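Local coordinates for Alr4995 protein (Nostoc sp., PDB 6LRF) that probably acts as a bifunctional enzyme, an arginine dihydrolase that hydrolyses arginine and an ornithine cyclodeaminase that turns the ornithine formed into proline, at residues C421-L424 and R425-K428; E389-N393 and G394-K398. All blocks are in the same frame, centred on the assembly; numbering follows the deposited sequence.

Contact 1. Residues C421-L424 and R425-K428; sequences CKIL and RDLK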
loop_
_atom_site.group_PDB
_atom_site.type_symbol
_atom_site.label_atom_id
_atom_site.label_comp_id
_atom_site.label_asym_id
_atom_site.label_seq_id
_atom_site.Cartn_x
_atom_site.Cartn_y
_atom_site.Cartn_z
ATOM N N CYS B 421 3.622 32.545 23.875
ATOM C CA CYS B 421 4.000 31.185 23.590
ATOM C C CYS B 421 5.469 31.126 23.114
ATOM O O CYS B 421 5.854 31.775 22.142
ATOM C CB CYS B 421 3.044 30.653 22.540
ATOM S SG CYS B 421 2.982 28.940 22.395
ATOM N N LYS B 422 6.294 30.368 23.817
ATOM C CA LYS B 422 7.710 30.252 23.468
ATOM C C LYS B 422 8.098 28.794 23.444
ATOM O O LYS B 422 7.669 28.027 24.308
ATOM C CB LYS B 422 8.600 30.988 24.472
ATOM C CG LYS B 422 8.536 32.510 24.439
ATOM C CD LYS B 422 9.466 33.055 25.503
ATOM C CE LYS B 422 10.146 34.349 25.111
ATOM N NZ LYS B 422 11.451 34.497 25.862
ATOM N N ILE B 423 8.907 28.399 22.471
ATOM C CA ILE B 423 9.472 27.050 22.491
ATOM C C ILE B 423 10.515 26.960 23.605
ATOM O O ILE B 423 11.085 27.971 24.001
ATOM C CB ILE B 423 10.103 26.662 21.140
ATOM C CG1 ILE B 423 11.228 27.645 20.793
ATOM C CG2 ILE B 423 9.019 26.617 20.046
ATOM C CD1 ILE B 423 11.995 27.287 19.529
ATOM N N LEU B 424 10.758 25.752 24.102
ATOM C CA LEU B 424 11.539 25.562 25.318
ATOM C C LEU B 424 12.919 26.193 25.250
ATOM O O LEU B 424 13.338 26.870 26.190
ATOM C CB LEU B 424 11.689 24.073 25.627
ATOM C CG LEU B 424 10.414 23.283 25.929
ATOM C CD1 LEU B 424 10.744 21.814 26.197
ATOM C CD2 LEU B 424 9.673 23.873 27.099
ATOM N N ARG B 425 13.632 25.971 24.147
ATOM C CA ARG B 425 15.018 26.436 24.049
ATOM C C ARG B 425 15.129 27.967 24.023
ATOM O O ARG B 425 16.209 28.506 24.240
ATOM C CB ARG B 425 15.710 25.840 22.811
ATOM C CG ARG B 425 15.157 26.291 21.468
ATOM C CD ARG B 425 16.080 25.844 20.343
ATOM N NE ARG B 425 15.649 26.311 19.019
ATOM C CZ ARG B 425 15.004 25.546 18.149
ATOM N NH1 ARG B 425 14.711 24.298 18.474
ATOM N NH2 ARG B 425 14.648 26.012 16.961
ATOM N N ASP B 426 14.022 28.667 23.781
ATOM C CA ASP B 426 14.038 30.139 23.785
ATOM C C ASP B 426 13.679 30.769 25.129
ATOM O O ASP B 426 13.598 31.994 25.232
ATOM C CB ASP B 426 13.079 30.707 22.735
ATOM C CG ASP B 426 13.514 30.401 21.304
ATOM O OD1 ASP B 426 14.711 30.121 21.073
ATOM O OD2 ASP B 426 12.647 30.468 20.404
ATOM N N LEU B 427 13.430 29.949 26.152
ATOM C CA LEU B 427 13.098 30.500 27.466
ATOM C C LEU B 427 14.355 31.072 28.112
ATOM O O LEU B 427 15.432 30.494 27.996
ATOM C CB LEU B 427 12.472 29.433 28.365
ATOM C CG LEU B 427 11.103 28.895 27.962
ATOM C CD1 LEU B 427 10.727 27.691 28.826
ATOM C CD2 LEU B 427 10.059 29.971 28.065
ATOM N N LYS B 428 14.215 32.204 28.789
ATOM C CA LYS B 428 15.352 32.826 29.470
ATOM C C LYS B 428 15.171 32.840 30.985
ATOM O O LYS B 428 14.065 33.095 31.473
ATOM C CB LYS B 428 15.544 34.258 28.965
ATOM C CG LYS B 428 15.959 34.340 27.505
ATOM C CD LYS B 428 17.426 33.944 27.338
ATOM C CE LYS B 428 17.941 34.230 25.919
ATOM N NZ LYS B 428 17.459 33.229 24.913
HETATM O O HOH W 1 9.759 30.796 20.620
#

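Contact 2. Residues E389-N393 and G394-K398; sequences EVRIN and GQWIK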
loop_
_atom_site.group_PDB
_atom_site.type_symbol
_atom_site.label_atom_id
_atom_site.label_comp_id
_atom_site.label_asym_id
_atom_site.label_seq_id
_atom_site.Cartn_x
_atom_site.Cartn_y
_atom_site.Cartn_z
ATOM N N GLU B 389 -6.384 31.911 26.170
ATOM C CA GLU B 389 -6.324 33.015 27.132
ATOM C C GLU B 389 -5.867 32.478 28.490
ATOM O O GLU B 389 -6.162 31.332 28.833
ATOM C CB GLU B 389 -7.687 33.708 27.260
ATOM C CG GLU B 389 -8.053 34.641 26.106
ATOM C CD GLU B 389 -9.511 35.136 26.153
ATOM O OE1 GLU B 389 -10.284 34.706 27.039
ATOM O OE2 GLU B 389 -9.891 35.962 25.294
ATOM N N VAL B 390 -5.131 33.296 29.247
ATOM C CA VAL B 390 -4.684 32.925 30.593
ATOM C C VAL B 390 -5.044 34.015 31.625
ATOM O O VAL B 390 -5.078 35.201 31.296
ATOM C CB VAL B 390 -3.169 32.655 30.613
ATOM C CG1 VAL B 390 -2.825 31.524 29.640
ATOM C CG2 VAL B 390 -2.405 33.894 30.205
ATOM N N ARG B 391 -5.325 33.615 32.865
ATOM C CA ARG B 391 -5.821 34.552 33.887
ATOM C C ARG B 391 -4.685 34.996 34.805
ATOM O O ARG B 391 -4.112 34.185 35.538
ATOM C CB ARG B 391 -6.947 33.917 34.708
ATOM C CG ARG B 391 -7.900 34.911 35.422
ATOM C CD ARG B 391 -8.987 34.121 36.157
ATOM N NE ARG B 391 -9.957 34.933 36.893
ATOM C CZ ARG B 391 -9.903 35.163 38.206
ATOM N NH1 ARG B 391 -8.906 34.676 38.931
ATOM N NH2 ARG B 391 -10.837 35.892 38.799
ATOM N N ILE B 392 -4.345 36.281 34.728
ATOM C CA ILE B 392 -3.254 36.856 35.514
ATOM C C ILE B 392 -3.845 37.976 36.366
ATOM O O ILE B 392 -4.489 38.882 35.829
ATOM C CB ILE B 392 -2.119 37.406 34.615
ATOM C CG1 ILE B 392 -1.816 36.444 33.460
ATOM C CG2 ILE B 392 -0.854 37.746 35.439
ATOM C CD1 ILE B 392 -1.328 35.078 33.919
ATOM N N ASN B 393 -3.642 37.889 37.681
ATOM C CA ASN B 393 -4.286 38.768 38.669
ATOM C C ASN B 393 -5.723 39.172 38.288
ATOM O O ASN B 393 -6.020 40.350 38.099
ATOM C CB ASN B 393 -3.434 40.021 38.908
ATOM C CG ASN B 393 -3.828 40.776 40.206
ATOM O OD1 ASN B 393 -4.507 40.237 41.082
ATOM N ND2 ASN B 393 -3.389 42.024 40.317
ATOM N N GLY B 394 -6.590 38.171 38.140
ATOM C CA GLY B 394 -8.014 38.380 37.928
ATOM C C GLY B 394 -8.435 38.765 36.525
ATOM O O GLY B 394 -9.603 39.037 36.271
ATOM N N GLN B 395 -7.483 38.776 35.606
ATOM C CA GLN B 395 -7.714 39.324 34.279
ATOM C C GLN B 395 -7.312 38.306 33.190
ATOM O O GLN B 395 -6.226 37.724 33.255
ATOM C CB GLN B 395 -6.936 40.638 34.152
ATOM C CG GLN B 395 -7.100 41.419 32.854
ATOM C CD GLN B 395 -6.411 42.792 32.914
ATOM O OE1 GLN B 395 -5.278 42.958 32.441
ATOM N NE2 GLN B 395 -7.104 43.782 33.491
ATOM N N TRP B 396 -8.198 38.076 32.217
ATOM C CA TRP B 396 -7.921 37.145 31.114
ATOM C C TRP B 396 -7.170 37.838 29.977
ATOM O O TRP B 396 -7.608 38.857 29.466
ATOM C CB TRP B 396 -9.210 36.516 30.580
ATOM C CG TRP B 396 -9.831 35.552 31.534
ATOM C CD1 TRP B 396 -10.844 35.807 32.413
ATOM C CD2 TRP B 396 -9.484 34.175 31.710
ATOM N NE1 TRP B 396 -11.145 34.674 33.129
ATOM C CE2 TRP B 396 -10.322 33.658 32.719
ATOM C CE3 TRP B 396 -8.544 33.324 31.113
ATOM C CZ2 TRP B 396 -10.261 32.331 33.133
ATOM C CZ3 TRP B 396 -8.474 32.004 31.533
ATOM C CH2 TRP B 396 -9.330 31.519 32.530
ATOM N N ILE B 397 -6.036 37.244 29.603
ATOM C CA ILE B 397 -5.052 37.806 28.680
ATOM C C ILE B 397 -4.833 36.876 27.488
ATOM O O ILE B 397 -4.586 35.681 27.678
ATOM C CB ILE B 397 -3.683 38.003 29.384
ATOM C CG1 ILE B 397 -3.842 38.842 30.652
ATOM C CG2 ILE B 397 -2.669 38.594 28.439
ATOM C CD1 ILE B 397 -4.534 40.165 30.413
ATOM N N LYS B 398 -4.872 37.418 26.274
ATOM C CA LYS B 398 -4.652 36.612 25.067
ATOM C C LYS B 398 -3.176 36.228 24.874
ATOM O O LYS B 398 -2.288 37.075 24.969
ATOM C CB LYS B 398 -5.178 37.368 23.838
ATOM C CG LYS B 398 -4.802 36.766 22.490
ATOM C CD LYS B 398 -5.797 35.711 22.006
ATOM C CE LYS B 398 -5.306 35.048 20.706
ATOM N NZ LYS B 398 -6.110 35.433 19.503
#

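Contact 1. Residues C421-L424 and R425-K428
I423 lays its CD1 methyl over one face of the R425 guanidinium, 3.7 Å from CZ and above the centre of the group. I423 CG1 and R425 CG each sit between their own backbone N and carbonyl carbon (chi1 60° and 66°), a shared setting that sends the two chains off side by side in the same direction and lets CD1 reach the guanidinium. The edge of the guanidinium stays available for polar partners: NH1 bonds to the G604 carbonyl, and NH2 to Q617 of the second subunit, so the turn reaches the subunit interface. D426 crosses I423 obliquely, its OD2 3.2 Å from I423 CG1, and a water links this oxygen to I423 N. Between these side chains the backbone leaves strand 416-422 through a short 3-10 turn, made by D426 N to I423 O at 3.0 Å and L427 N to L424 O at 3.1 Å. L427 turns CD2 back onto the aliphatic part of K422, 4.0 Å from CB, while its CD1 approaches L424 CD2. K422 NZ makes a weak bond to D426 O; its stronger partner is E431, in a salt bridge.

Contact 2. Residues E389-N393 and G394-K398
W396 and R391 make the main side-chain contact of this beta hairpin. It is a CH-pi stack: R391 CB stands 3.7 Å from the centroid of the W396 six-membered ring, 2° off its normal, and CG and CD continue over the same face towards CE2. The arginine can follow the indole because CG is anti to the backbone N (chi1 -158°) and the chain is extended to NE. Its guanidinium is turned 63° from the ring plane, with W396 NE1 at its edge and G394 CA over one face, 3.7 Å from CZ.

Backbone hydrogen bonds pair V390 with I397 in both directions, V390 N to I397 O at 2.9 Å and I397 N to V390 O at 2.8 Å. I392 and Q395 form the second such pair, closing a type I' turn in which N393 and G394 have positive phi.

Apolar contact marks the other face, where I392 CG1 meets I397 CG1 at 4.2 Å and V390 and I392 pack on strands 407-413 and 416-422.

With W396 cut back to an alanine, the R391 methylenes would probably lose the ring they lie on, and E362 its indole N-H partner. E362 also takes R391 NE, and D364 pairs with NH1, so the acidic pair probably balances the arginine's charge while the indole shields its aliphatic stem.

From the N terminus, contact 2 comes first: 389-393 and 394-398 close the tight hairpin between strands 388-392 and 395-400. The chain then passes through strand 407-413 and returns along strand 416-422, which lies beside 395-400 in the same mixed sheet. Contact 1 opens where that strand ends, turning the chain towards strand 432-435. The two loops therefore follow in series and neither nest nor cross. Their centres are 20 Å apart and their nearest atoms about 8 Å, with no direct touch. Contact 2 also meets the outermost strand of the sheet, 440-442, where R441 pairs with E389, whereas contact 1 meets helix 554-567 and the second subunit.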